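Local coordinates for protein glycerophosphoryl diester phosphodiesterase (Parabacteroides distasonis, PDB 3MZ2) that probably hydrolyses glycerophosphodiesters, as a TIM-barrel enzyme of the glycerophosphodiester phosphodiesterase family, at residues E65-L70 against D138-P143; S74-F79 against P120-A125; S238-S243 against E250-I255; C231-A236 against Q258-I263. All blocks are in the same frame, centred on the assembly; numbering follows the deposited sequence.

Contact 1: residues E65-L70 against D138-P143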
loop_
_atom_site.group_PDB
_atom_site.type_symbol
_atom_site.label_atom_id
_atom_site.label_comp_id
_atom_site.label_asym_id
_atom_site.label_seq_id
_atom_site.Cartn_x
_atom_site.Cartn_y
_atom_site.Cartn_z
ATOM N N GLU A 65 8.868 14.476 -1.270
ATOM C CA GLU A 65 8.233 13.211 -0.946
ATOM C C GLU A 65 8.458 12.320 -2.167
ATOM O O GLU A 65 8.188 12.731 -3.286
ATOM C CB GLU A 65 6.749 13.472 -0.727
ATOM C CG GLU A 65 6.017 12.219 -0.321
ATOM C CD GLU A 65 5.364 11.466 -1.446
ATOM O OE1 GLU A 65 5.367 11.909 -2.610
ATOM O OE2 GLU A 65 4.816 10.387 -1.123
ATOM N N ILE A 66 9.028 11.132 -1.976
ATOM C CA ILE A 66 9.462 10.298 -3.078
ATOM C C ILE A 66 8.987 8.857 -2.883
ATOM O O ILE A 66 8.564 8.452 -1.774
ATOM C CB ILE A 66 11.015 10.408 -3.253
ATOM C CG1 ILE A 66 11.751 9.942 -1.999
ATOM C CG2 ILE A 66 11.383 11.873 -3.574
ATOM C CD1 ILE A 66 13.304 9.965 -2.057
ATOM N N ASP A 67 9.090 8.078 -3.963
ATOM C CA ASP A 67 8.518 6.737 -4.062
ATOM C C ASP A 67 9.584 5.643 -4.280
ATOM O O ASP A 67 9.867 5.268 -5.422
ATOM C CB ASP A 67 7.503 6.691 -5.238
ATOM C CG ASP A 67 6.375 7.691 -5.066
ATOM O OD1 ASP A 67 5.619 7.509 -4.086
ATOM O OD2 ASP A 67 6.251 8.615 -5.888
ATOM N N PRO A 68 10.175 5.116 -3.188
ATOM C CA PRO A 68 11.160 4.040 -3.298
ATOM C C PRO A 68 10.499 2.705 -3.620
ATOM O O PRO A 68 9.461 2.360 -3.055
ATOM C CB PRO A 68 11.838 3.991 -1.917
ATOM C CG PRO A 68 11.182 4.993 -1.074
ATOM C CD PRO A 68 9.969 5.527 -1.794
ATOM N N ARG A 69 11.072 1.994 -4.580
ATOM C CA ARG A 69 10.614 0.666 -4.921
ATOM C C ARG A 69 11.764 -0.148 -5.527
ATOM O O ARG A 69 12.826 0.365 -5.860
ATOM C CB ARG A 69 9.410 0.684 -5.884
ATOM C CG ARG A 69 9.698 1.233 -7.234
ATOM C CD ARG A 69 8.606 0.914 -8.272
ATOM N NE ARG A 69 7.233 1.331 -7.894
ATOM C CZ ARG A 69 6.267 0.493 -7.546
ATOM N NH1 ARG A 69 6.498 -0.806 -7.433
ATOM N NH2 ARG A 69 5.075 0.985 -7.243
ATOM N N LEU A 70 11.513 -1.424 -5.667
ATOM C CA LEU A 70 12.560 -2.399 -5.943
ATOM C C LEU A 70 12.665 -2.851 -7.401
ATOM O O LEU A 70 11.671 -3.099 -8.079
ATOM C CB LEU A 70 12.323 -3.638 -5.068
ATOM C CG LEU A 70 12.471 -3.513 -3.573
ATOM C CD1 LEU A 70 12.017 -4.813 -2.853
ATOM C CD2 LEU A 70 13.920 -3.132 -3.232
ATOM N N ASP A 138 7.787 7.588 0.938
ATOM C CA ASP A 138 6.509 6.884 0.938
ATOM C C ASP A 138 6.831 5.368 0.912
ATOM O O ASP A 138 7.997 4.963 0.889
ATOM C CB ASP A 138 5.674 7.347 -0.262
ATOM C CG ASP A 138 4.188 7.019 -0.124
ATOM O OD1 ASP A 138 3.746 6.588 0.961
ATOM O OD2 ASP A 138 3.470 7.220 -1.129
ATOM N N LYS A 139 5.824 4.530 1.009
ATOM C CA LYS A 139 5.973 3.087 1.069
ATOM C C LYS A 139 5.390 2.508 -0.205
ATOM O O LYS A 139 4.201 2.771 -0.471
ATOM C CB LYS A 139 5.174 2.577 2.298
ATOM C CG LYS A 139 4.847 1.064 2.345
ATOM C CD LYS A 139 4.243 0.684 3.702
ATOM C CE LYS A 139 4.337 -0.809 4.011
ATOM N NZ LYS A 139 4.300 -1.043 5.491
ATOM N N LYS A 140 6.195 1.733 -0.943
ATOM C CA LYS A 140 5.710 0.882 -2.015
ATOM C C LYS A 140 6.038 -0.561 -1.622
ATOM O O LYS A 140 5.353 -1.138 -0.783
ATOM C CB LYS A 140 6.337 1.281 -3.368
ATOM C CG LYS A 140 6.126 2.751 -3.770
ATOM C CD LYS A 140 4.730 3.013 -4.313
ATOM C CE LYS A 140 4.473 4.492 -4.436
ATOM N NZ LYS A 140 4.574 5.151 -3.110
ATOM N N ASP A 141 7.100 -1.151 -2.184
ATOM C CA ASP A 141 7.420 -2.542 -1.885
ATOM C C ASP A 141 8.757 -2.768 -1.132
ATOM O O ASP A 141 9.204 -3.926 -1.032
ATOM C CB ASP A 141 7.372 -3.407 -3.182
ATOM C CG ASP A 141 8.403 -3.014 -4.216
ATOM O OD1 ASP A 141 9.162 -2.065 -3.993
ATOM O OD2 ASP A 141 8.447 -3.680 -5.276
ATOM N N VAL A 142 9.425 -1.704 -0.656
ATOM C CA VAL A 142 10.617 -1.908 0.177
ATOM C C VAL A 142 10.161 -2.309 1.586
ATOM O O VAL A 142 9.327 -1.621 2.167
ATOM C CB VAL A 142 11.550 -0.661 0.264
ATOM C CG1 VAL A 142 12.761 -0.979 1.152
ATOM C CG2 VAL A 142 11.992 -0.245 -1.160
ATOM N N PRO A 143 10.705 -3.440 2.117
ATOM C CA PRO A 143 10.325 -3.788 3.477
ATOM C C PRO A 143 10.690 -2.706 4.472
ATOM O O PRO A 143 11.766 -2.110 4.349
ATOM C CB PRO A 143 11.110 -5.083 3.754
ATOM C CG PRO A 143 11.472 -5.646 2.361
ATOM C CD PRO A 143 11.647 -4.418 1.520
HETATM O O HOH W 1 8.868 1.284 -0.582
HETATM O O HOH W 2 8.942 -2.590 -7.607
#

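Contact 2: residues S74-F79 against P120-A125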
loop_
_atom_site.group_PDB
_atom_site.type_symbol
_atom_site.label_atom_id
_atom_site.label_comp_id
_atom_site.label_asym_id
_atom_site.label_seq_id
_atom_site.Cartn_x
_atom_site.Cartn_y
_atom_site.Cartn_z
ATOM N N SER A 74 16.860 -6.020 -6.634
ATOM C CA SER A 74 16.642 -5.559 -5.266
ATOM C C SER A 74 17.359 -4.209 -4.961
ATOM O O SER A 74 17.661 -3.897 -3.797
ATOM C CB SER A 74 17.014 -6.672 -4.268
ATOM O OG SER A 74 16.059 -7.736 -4.338
ATOM N N VAL A 75 17.611 -3.441 -6.023
ATOM C CA VAL A 75 18.078 -2.081 -5.927
ATOM C C VAL A 75 16.837 -1.220 -5.681
ATOM O O VAL A 75 15.804 -1.432 -6.308
ATOM C CB VAL A 75 18.813 -1.668 -7.193
ATOM C CG1 VAL A 75 19.248 -0.182 -7.139
ATOM C CG2 VAL A 75 20.030 -2.597 -7.389
ATOM N N ILE A 76 16.944 -0.280 -4.748
ATOM C CA ILE A 76 15.871 0.680 -4.526
ATOM C C ILE A 76 16.009 1.886 -5.476
ATOM O O ILE A 76 17.014 2.631 -5.439
ATOM C CB ILE A 76 15.814 1.187 -3.061
ATOM C CG1 ILE A 76 15.744 0.032 -2.076
ATOM C CG2 ILE A 76 14.615 2.151 -2.863
ATOM C CD1 ILE A 76 16.069 0.478 -0.687
ATOM N N VAL A 77 14.975 2.062 -6.315
ATOM C CA VAL A 77 14.877 3.197 -7.230
ATOM C C VAL A 77 13.655 4.055 -6.878
ATOM O O VAL A 77 12.838 3.649 -6.082
ATOM C CB VAL A 77 14.809 2.720 -8.706
ATOM C CG1 VAL A 77 16.059 1.968 -9.108
ATOM C CG2 VAL A 77 13.573 1.833 -8.965
ATOM N N LEU A 78 13.564 5.266 -7.445
ATOM C CA LEU A 78 12.426 6.147 -7.210
ATOM C C LEU A 78 11.536 6.059 -8.436
ATOM O O LEU A 78 11.977 6.437 -9.514
ATOM C CB LEU A 78 12.889 7.590 -7.056
ATOM C CG LEU A 78 13.937 7.805 -5.971
ATOM C CD1 LEU A 78 14.245 9.277 -5.768
ATOM C CD2 LEU A 78 13.562 7.163 -4.672
ATOM N N PHE A 79 10.307 5.598 -8.250
ATOM C CA PHE A 79 9.363 5.432 -9.328
ATOM C C PHE A 79 7.996 5.107 -8.704
ATOM O O PHE A 79 7.882 4.130 -7.953
ATOM C CB PHE A 79 9.796 4.276 -10.264
ATOM C CG PHE A 79 9.124 4.319 -11.593
ATOM C CD1 PHE A 79 9.647 5.109 -12.613
ATOM C CD2 PHE A 79 7.953 3.617 -11.820
ATOM C CE1 PHE A 79 9.021 5.189 -13.820
ATOM C CE2 PHE A 79 7.323 3.714 -13.035
ATOM C CZ PHE A 79 7.870 4.485 -14.033
ATOM N N PRO A 120 16.251 7.356 -11.080
ATOM C CA PRO A 120 17.371 7.454 -10.120
ATOM C C PRO A 120 17.273 6.411 -9.017
ATOM O O PRO A 120 16.187 5.919 -8.723
ATOM C CB PRO A 120 17.169 8.816 -9.484
ATOM C CG PRO A 120 15.699 8.996 -9.462
ATOM C CD PRO A 120 15.184 8.328 -10.741
ATOM N N THR A 121 18.405 6.083 -8.395
ATOM C CA THR A 121 18.349 5.272 -7.182
ATOM C C THR A 121 18.013 6.143 -5.979
ATOM O O THR A 121 18.294 7.354 -5.965
ATOM C CB THR A 121 19.673 4.556 -6.873
ATOM O OG1 THR A 121 20.676 5.527 -6.627
ATOM C CG2 THR A 121 20.078 3.573 -7.973
ATOM N N LEU A 122 17.443 5.540 -4.953
ATOM C CA LEU A 122 17.277 6.185 -3.671
ATOM C C LEU A 122 18.607 6.638 -3.098
ATOM O O LEU A 122 18.715 7.750 -2.564
ATOM C CB LEU A 122 16.501 5.291 -2.667
ATOM C CG LEU A 122 16.430 5.861 -1.251
ATOM C CD1 LEU A 122 15.675 7.218 -1.209
ATOM C CD2 LEU A 122 15.839 4.840 -0.266
ATOM N N GLU A 123 19.642 5.809 -3.236
ATOM C CA GLU A 123 20.959 6.181 -2.764
ATOM C C GLU A 123 21.466 7.482 -3.382
ATOM O O GLU A 123 21.993 8.356 -2.687
ATOM C CB GLU A 123 21.948 5.062 -3.071
ATOM C CG GLU A 123 23.338 5.305 -2.497
ATOM C CD GLU A 123 23.348 5.361 -0.973
ATOM O OE1 GLU A 123 22.404 4.850 -0.335
ATOM O OE2 GLU A 123 24.325 5.914 -0.407
ATOM N N GLU A 124 21.331 7.615 -4.700
ATOM C CA GLU A 124 21.754 8.859 -5.374
ATOM C C GLU A 124 21.002 10.059 -4.812
ATOM O O GLU A 124 21.601 11.132 -4.613
ATOM C CB GLU A 124 21.530 8.797 -6.888
ATOM C CG GLU A 124 21.746 10.124 -7.623
ATOM C CD GLU A 124 21.397 10.022 -9.091
ATOM O OE1 GLU A 124 20.699 9.055 -9.465
ATOM O OE2 GLU A 124 21.829 10.900 -9.861
ATOM N N ALA A 125 19.697 9.883 -4.534
ATOM C CA ALA A 125 18.902 10.970 -4.031
ATOM C C ALA A 125 19.307 11.367 -2.614
ATOM O O ALA A 125 19.399 12.562 -2.290
ATOM C CB ALA A 125 17.398 10.590 -4.085
HETATM O O HOH W 3 19.274 2.944 -3.826
#

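Contact 3: residues S238-S243 against E250-I255. With SO4 (sulfate ion), chain F; SO4 (sulfate ion), chain G.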
loop_
_atom_site.group_PDB
_atom_site.type_symbol
_atom_site.label_atom_id
_atom_site.label_comp_id
_atom_site.label_asym_id
_atom_site.label_seq_id
_atom_site.Cartn_x
_atom_site.Cartn_y
_atom_site.Cartn_z
ATOM N N SER A 238 -6.378 17.420 -5.193
ATOM C CA SER A 238 -7.417 18.439 -5.004
ATOM C C SER A 238 -7.040 19.710 -5.773
ATOM O O SER A 238 -7.249 19.773 -6.997
ATOM C CB SER A 238 -7.636 18.673 -3.513
ATOM O OG SER A 238 -6.382 18.909 -2.835
ATOM N N ASP A 239 -6.487 20.710 -5.113
ATOM C CA ASP A 239 -6.306 22.010 -5.763
ATOM C C ASP A 239 -5.334 22.007 -6.926
ATOM O O ASP A 239 -5.443 22.863 -7.794
ATOM C CB ASP A 239 -5.967 23.093 -4.739
ATOM C CG ASP A 239 -6.916 23.071 -3.554
ATOM O OD1 ASP A 239 -8.023 23.587 -3.717
ATOM O OD2 ASP A 239 -6.611 22.419 -2.519
ATOM N N ASP A 240 -4.384 21.066 -6.985
ATOM C CA ASP A 240 -3.493 20.977 -8.142
ATOM C C ASP A 240 -4.232 20.730 -9.439
ATOM O O ASP A 240 -3.703 20.964 -10.515
ATOM C CB ASP A 240 -2.452 19.854 -7.993
ATOM C CG ASP A 240 -1.401 20.141 -6.947
ATOM O OD1 ASP A 240 -1.302 21.287 -6.470
ATOM O OD2 ASP A 240 -0.570 19.252 -6.693
ATOM N N LYS A 241 -5.467 20.234 -9.345
ATOM C CA LYS A 241 -6.251 19.793 -10.488
ATOM C C LYS A 241 -7.154 20.902 -11.028
ATOM O O LYS A 241 -7.871 20.714 -12.020
ATOM C CB LYS A 241 -7.137 18.607 -10.082
ATOM C CG LYS A 241 -6.402 17.424 -9.492
ATOM C CD LYS A 241 -5.216 16.998 -10.387
ATOM C CE LYS A 241 -5.027 15.479 -10.461
ATOM N NZ LYS A 241 -3.660 15.008 -10.868
ATOM N N LEU A 242 -7.164 22.050 -10.360
ATOM C CA LEU A 242 -7.953 23.184 -10.843
ATOM C C LEU A 242 -7.438 23.600 -12.222
ATOM O O LEU A 242 -6.272 23.437 -12.482
ATOM C CB LEU A 242 -7.949 24.326 -9.828
ATOM C CG LEU A 242 -8.514 24.027 -8.442
ATOM C CD1 LEU A 242 -8.179 25.118 -7.414
ATOM C CD2 LEU A 242 -10.073 23.874 -8.572
ATOM N N SER A 243 -8.297 24.149 -13.095
ATOM C CA SER A 243 -7.993 24.251 -14.517
ATOM C C SER A 243 -7.019 25.356 -14.923
ATOM O O SER A 243 -6.377 25.244 -15.954
ATOM C CB SER A 243 -9.283 24.373 -15.333
ATOM O OG SER A 243 -9.851 23.089 -15.512
ATOM N N GLU A 250 -4.970 31.084 -6.081
ATOM C CA GLU A 250 -5.935 31.476 -5.068
ATOM C C GLU A 250 -6.101 30.370 -4.031
ATOM O O GLU A 250 -6.128 30.636 -2.795
ATOM C CB GLU A 250 -7.285 31.845 -5.703
ATOM C CG GLU A 250 -8.287 32.429 -4.691
ATOM C CD GLU A 250 -8.952 31.395 -3.834
ATOM O OE1 GLU A 250 -9.239 30.274 -4.344
ATOM O OE2 GLU A 250 -9.173 31.712 -2.636
ATOM N N ALA A 251 -6.186 29.126 -4.503
ATOM C CA ALA A 251 -6.376 27.989 -3.636
ATOM C C ALA A 251 -5.186 27.776 -2.684
ATOM O O ALA A 251 -5.346 27.531 -1.498
ATOM C CB ALA A 251 -6.614 26.709 -4.497
ATOM N N TYR A 252 -3.962 27.916 -3.188
ATOM C CA TYR A 252 -2.786 27.758 -2.351
ATOM C C TYR A 252 -2.734 28.835 -1.268
ATOM O O TYR A 252 -2.448 28.554 -0.113
ATOM C CB TYR A 252 -1.502 27.779 -3.190
ATOM C CG TYR A 252 -1.431 26.712 -4.285
ATOM C CD1 TYR A 252 -1.824 25.400 -4.051
ATOM C CD2 TYR A 252 -0.921 27.036 -5.539
ATOM C CE1 TYR A 252 -1.749 24.435 -5.048
ATOM C CE2 TYR A 252 -0.845 26.080 -6.555
ATOM C CZ TYR A 252 -1.251 24.781 -6.302
ATOM O OH TYR A 252 -1.166 23.849 -7.309
ATOM N N ARG A 253 -3.032 30.073 -1.638
ATOM C CA ARG A 253 -3.141 31.131 -0.619
ATOM C C ARG A 253 -4.217 30.885 0.425
ATOM O O ARG A 253 -3.987 31.097 1.609
ATOM C CB ARG A 253 -3.294 32.518 -1.304
ATOM C CG ARG A 253 -2.018 33.020 -1.957
ATOM C CD ARG A 253 -2.206 34.419 -2.479
ATOM N NE ARG A 253 -3.169 34.539 -3.576
ATOM C CZ ARG A 253 -2.868 34.436 -4.880
ATOM N NH1 ARG A 253 -1.586 34.205 -5.284
ATOM N NH2 ARG A 253 -3.842 34.577 -5.778
HETATM N N MSE A 254 -5.384 30.401 0.008
HETATM C CA MSE A 254 -6.479 30.123 0.944
HETATM C C MSE A 254 -6.026 29.083 1.983
HETATM O O MSE A 254 -6.287 29.227 3.178
HETATM C CB MSE A 254 -7.712 29.660 0.170
HETATM C CG MSE A 254 -8.844 29.242 1.027
HETATM SE SE MSE A 254 -10.562 29.469 0.074
HETATM C CE MSE A 254 -10.218 28.327 -1.524
ATOM N N ILE A 255 -5.271 28.069 1.540
ATOM C CA ILE A 255 -4.784 27.043 2.452
ATOM C C ILE A 255 -3.910 27.664 3.533
ATOM O O ILE A 255 -4.096 27.377 4.720
ATOM C CB ILE A 255 -4.046 25.906 1.745
ATOM C CG1 ILE A 255 -5.056 25.106 0.911
ATOM C CG2 ILE A 255 -3.340 25.026 2.777
ATOM C CD1 ILE A 255 -4.444 24.297 -0.240
HETATM S S SO4 F . -3.622 17.899 -13.818
HETATM O O1 SO4 F . -3.019 18.294 -15.093
HETATM O O2 SO4 F . -3.582 19.023 -12.880
HETATM O O3 SO4 F . -5.011 17.495 -14.034
HETATM O O4 SO4 F . -2.892 16.753 -13.276
HETATM S S SO4 G . -1.548 11.415 -11.304
HETATM O O1 SO4 G . -1.465 11.857 -12.703
HETATM O O2 SO4 G . -0.515 12.093 -10.530
HETATM O O3 SO4 G . -2.872 11.745 -10.775
HETATM O O4 SO4 G . -1.297 9.977 -11.145
#

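Contact 4: residues C231-A236 against Q258-I263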
loop_
_atom_site.group_PDB
_atom_site.type_symbol
_atom_site.label_atom_id
_atom_site.label_comp_id
_atom_site.label_asym_id
_atom_site.label_seq_id
_atom_site.Cartn_x
_atom_site.Cartn_y
_atom_site.Cartn_z
ATOM N N CYS A 231 1.329 21.070 10.309
ATOM C CA CYS A 231 0.299 20.361 9.552
ATOM C C CYS A 231 0.359 20.655 8.043
ATOM O O CYS A 231 0.505 21.815 7.602
ATOM C CB CYS A 231 -1.096 20.700 10.154
ATOM S SG CYS A 231 -1.270 20.223 11.869
HETATM N N MSE A 232 0.217 19.581 7.301
HETATM C CA MSE A 232 0.389 19.611 5.859
HETATM C C MSE A 232 -0.890 19.183 5.170
HETATM O O MSE A 232 -1.456 18.138 5.485
HETATM C CB MSE A 232 1.484 18.648 5.451
HETATM C CG MSE A 232 1.896 18.795 3.990
HETATM SE SE MSE A 232 3.379 17.627 3.628
HETATM C CE MSE A 232 2.436 16.036 3.016
ATOM N N ILE A 233 -1.304 19.988 4.201
ATOM C CA ILE A 233 -2.309 19.600 3.202
ATOM C C ILE A 233 -1.643 19.189 1.902
ATOM O O ILE A 233 -0.723 19.836 1.442
ATOM C CB ILE A 233 -3.276 20.806 2.900
ATOM C CG1 ILE A 233 -4.181 21.088 4.110
ATOM C CG2 ILE A 233 -4.042 20.616 1.622
ATOM C CD1 ILE A 233 -5.304 20.045 4.301
ATOM N N SER A 234 -2.131 18.103 1.290
ATOM C CA SER A 234 -1.662 17.713 -0.019
ATOM C C SER A 234 -2.699 18.169 -1.013
ATOM O O SER A 234 -3.863 17.751 -0.940
ATOM C CB SER A 234 -1.521 16.224 -0.165
ATOM O OG SER A 234 -1.133 15.934 -1.520
ATOM N N THR A 235 -2.268 19.017 -1.940
ATOM C CA THR A 235 -3.105 19.519 -3.007
ATOM C C THR A 235 -3.058 18.627 -4.263
ATOM O O THR A 235 -3.740 18.902 -5.259
ATOM C CB THR A 235 -2.737 20.965 -3.374
ATOM O OG1 THR A 235 -1.359 21.061 -3.703
ATOM C CG2 THR A 235 -3.070 21.916 -2.190
ATOM N N ALA A 236 -2.281 17.544 -4.213
ATOM C CA ALA A 236 -2.107 16.718 -5.408
ATOM C C ALA A 236 -3.443 16.199 -5.947
ATOM O O ALA A 236 -3.702 16.285 -7.130
ATOM C CB ALA A 236 -1.071 15.552 -5.153
ATOM N N GLN A 258 -5.883 29.712 6.067
ATOM C CA GLN A 258 -6.632 28.849 6.991
ATOM C C GLN A 258 -5.774 28.298 8.142
ATOM O O GLN A 258 -6.290 27.624 9.060
ATOM C CB GLN A 258 -7.286 27.667 6.260
ATOM C CG GLN A 258 -8.362 27.984 5.206
ATOM C CD GLN A 258 -9.581 28.687 5.773
ATOM O OE1 GLN A 258 -9.498 29.374 6.796
ATOM N NE2 GLN A 258 -10.722 28.540 5.095
ATOM N N GLY A 259 -4.471 28.547 8.102
ATOM C CA GLY A 259 -3.557 28.211 9.232
ATOM C C GLY A 259 -2.686 26.990 8.992
ATOM O O GLY A 259 -1.912 26.573 9.879
ATOM N N VAL A 260 -2.819 26.415 7.806
ATOM C CA VAL A 260 -2.023 25.239 7.405
ATOM C C VAL A 260 -0.562 25.674 7.187
ATOM O O VAL A 260 -0.257 26.808 6.719
ATOM C CB VAL A 260 -2.606 24.606 6.153
ATOM C CG1 VAL A 260 -1.640 23.560 5.565
ATOM C CG2 VAL A 260 -3.996 23.961 6.448
ATOM N N ASP A 261 0.357 24.793 7.586
ATOM C CA ASP A 261 1.801 25.111 7.691
ATOM C C ASP A 261 2.574 24.718 6.457
ATOM O O ASP A 261 3.582 25.380 6.093
ATOM C CB ASP A 261 2.387 24.456 8.948
ATOM C CG ASP A 261 1.564 24.785 10.196
ATOM O OD1 ASP A 261 1.422 25.998 10.480
ATOM O OD2 ASP A 261 0.964 23.846 10.763
ATOM N N ILE A 262 2.153 23.610 5.841
ATOM C CA ILE A 262 2.909 23.010 4.756
ATOM C C ILE A 262 1.924 22.634 3.646
ATOM O O ILE A 262 0.865 22.102 3.916
ATOM C CB ILE A 262 3.695 21.723 5.228
ATOM C CG1 ILE A 262 4.457 21.968 6.561
ATOM C CG2 ILE A 262 4.608 21.246 4.111
ATOM C CD1 ILE A 262 5.087 20.731 7.205
ATOM N N ILE A 263 2.271 22.981 2.403
ATOM C CA ILE A 263 1.540 22.472 1.220
ATOM C C ILE A 263 2.404 21.460 0.484
ATOM O O ILE A 263 3.561 21.797 0.083
ATOM C CB ILE A 263 1.156 23.601 0.275
ATOM C CG1 ILE A 263 0.080 24.446 0.945
ATOM C CG2 ILE A 263 0.614 23.026 -1.037
ATOM C CD1 ILE A 263 -0.190 25.796 0.223
#

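Contact 1: residues E65-L70 against D138-P143
Asp138 N donates to Ile66 O at 3.0 Å with an N-H...O angle of 168°, the one direct backbone hydrogen bond between 65-70 and 138-143. Farther along, the backbones are joined through water 1, which donates to Pro68 O and accepts from Lys140 N and Val142 N. Lys140 lays its chain across Pro68 and Arg69: CB and CG pass beside Pro68 O, and CB also lies over one face of the Arg69 guanidinium. Bends at chi2 (-78°) and chi4 then bring Lys140 NZ round to Asp67 OD1, 2.8 Å away on the anti side and 31° out of the carboxylate plane. A weaker bond of 3.1 Å from Lys140 NZ to Asp138 OD2 completes a salt-bridge network. Asp138 OD2 also lies 3.4 Å from Glu65 OE2, two acceptors whose like charges the ammonium probably helps to offset; Glu65 OE1 is held by Arg38 N. At the other end, Asp141 OD1 takes Leu70 N with its syn lone pair at 3.0 Å, while OD2 accepts from water 2, itself bonded to Arg69 NH1 and Leu70 O. An alanine in place of Asp141 would remove both acceptors, and Leu70 N would probably lose its partner and water 2 one of its three. The Arg69 guanidinium is held chiefly from outside, by Phe79 O, His80 O and Asp82. Leu70 CD2 meets Val142 CG2 at 4.0 Å. Strand 76-78 adds Ile76 against Pro68, Leu70 and Val142, strand 135-137 packs on Ile66 and Pro68, and Pro143 stands at the N-cap position of helix 144-153.

Contact 2: residues S74-F79 against P120-A125
A single backbone bridge, Val77 with Thr121, joins the short strand 76-78 to the turn that starts helix 122-129, in a buried region where the strand also pairs with 63-70. The alpha carbons of Val77 and Thr121 are 4.0 Å apart, and two hydrogen bonds frame them. Leu78 N donates to Pro120 O at 3.0 Å, nearly in line with the carbonyl (C=O...N 165°). Leu122 N reaches Ile76 O, also at 3.0 Å, but stands 38° out of the carbonyl plane. The same Ile76 O accepts from water 3, which takes Glu123 N in turn, so one strand carbonyl serves, directly and through water, two amides of the first helical turn. Apolar side chains close the contact. Ile76 and Leu122 lie side by side and point the same way, with Ile76 CG2 3.7 Å from Leu122 CB. Leu78 crosses both Pro120 and Leu122 at about a right angle and splits its branches: CD2 rests on Leu122 CB, whereas CD1 reaches Ala125 CB at 3.8 Å and also meets Pro120 CG. Val75 CG1 touches Thr121 CG2 at the more open end. Thr121 has OG1 set between its backbone N and carbonyl carbon (chi1 63°), from where it accepts Glu124 N at 2.9 Å; its methyl is thereby turned toward Val75. Phe53 and Met50 of helix 50-59, and Leu150 of helix 144-153, border the cluster. The arrangement is a threonine N-cap whose flanking residues bridge to a strand edge, tying the start of a barrel-surrounding helix to the hairpin formed by 63-70 and 76-78.

Contact 3: residues S238-S243 against E250-I255
Tyr252 OH donates to Asp240 OD1 at 2.7 Å, and this bond centres the tight side of the contact. The phenol approaches on the anti side of OD1, 33° out of the carboxylate plane, while OD1 lies at the edge of the ring; the two planes are 74° apart. With CG anti to the carbonyl carbon (chi1 -70°), Asp240 brings OD1 toward the helix although its CB does not point there. Asp240 is gripped further: OD1 is also hydrogen-bonded to Thr235 OG1 and Ser265 OG, and OD2 accepts from Asp266 N. Several partners thus hold the buried carboxylate, and the Tyr252 hydroxyl and Asp266 N probably help to stabilise its charge. A phenylalanine in place of Tyr252 would keep the ring but remove its hydroxyl, and would probably leave Asp240 OD1 short of one donor. Around this bond the packing is small-scale. Ala251 CB sits 3.5 Å from Asp239 OD1 and 3.7 Å from Leu242 CD1, and Ile255 CD1 comes against Asp239 OD2 from the opposite direction at 3.7 Å. The loose side belongs to exposed Lys241, whose CB points away from the helix. Its NZ donates to the sulfate of chain F at O4, 3.1 Å away, and more weakly to O3 of the sulfate of chain G. Arg267 and Arg41 also bind sulfate, so basic groups gather here around anions that probably came from the crystallisation liquor. The whole is a 3-10 turn in the loop from strand 231-234 folded back onto helix 245-257, the strand-to-helix connection of a beta-alpha-beta unit in the TIM barrel.

Contact 4: residues C231-A236 against Q258-I263
Cys231 uses both of its backbone polar groups across this contact. Its N donates to Asp261 OD2 at 2.8 Å (angle 158°), meeting the anti lone pair, and its O accepts from two successive amides, Asp261 N in the carbonyl plane and Ile262 N tilted 28° from it, each at 3.0 Å. Two residues along the strand, Ile233 N donates to Ile262 O, also 3.0 Å, completing the parallel ladder in which Met232 pairs with Ile262 and Ile233 with Ile263. Met232 CA lies 3.2 Å from Ile262 O in a CA-H...O contact. With CG anti to the carbonyl carbon (chi1 -51°), Asp261 can turn its carboxylate back to Cys231 N; OD2 is shared with His225 NE2, and OD1 pairs with Arg30. Besides its bond to Asp240, Thr235 OG1 is hydrogen-bonded to Glu264 O, while Ile263 CG2 packs beside it. The apolar groups divide between the two sheet faces: Met232 CG against Ile262 CB on one, and Ile233 CG1 crossing Val260 CG2 at 3.7 Å on the other. Gly259 ends helix 245-257 in a Schellman motif. That helix covers Thr235, Val260 and Ile263, helix 215-226 packs on Cys231 and Val260, and strand 205-210 flanks 231-234 on its other edge.

Overall arrangement
Contacts 1 and 4 reach the same barrel sheet on opposite sides of the chain's centre, their own centres about 22 Å apart. Contact 4 is fully buried and is made by a parallel strand ladder, whereas contact 1, only partly buried, relies on salt bridges and waters where a loop leaves its strand. Each has a companion nested within the loop it closes. Contact 2 shares the hairpin 63-70/76-78 with contact 1, through Arg69 O to Val77 N, and is mostly apolar. Contact 3 belongs to the same beta-alpha-beta unit as contact 4, joined by Ile255 CD1 packing on Thr235 CG2; it is buried at its tyrosine but reaches sulfate at its exposed lysine.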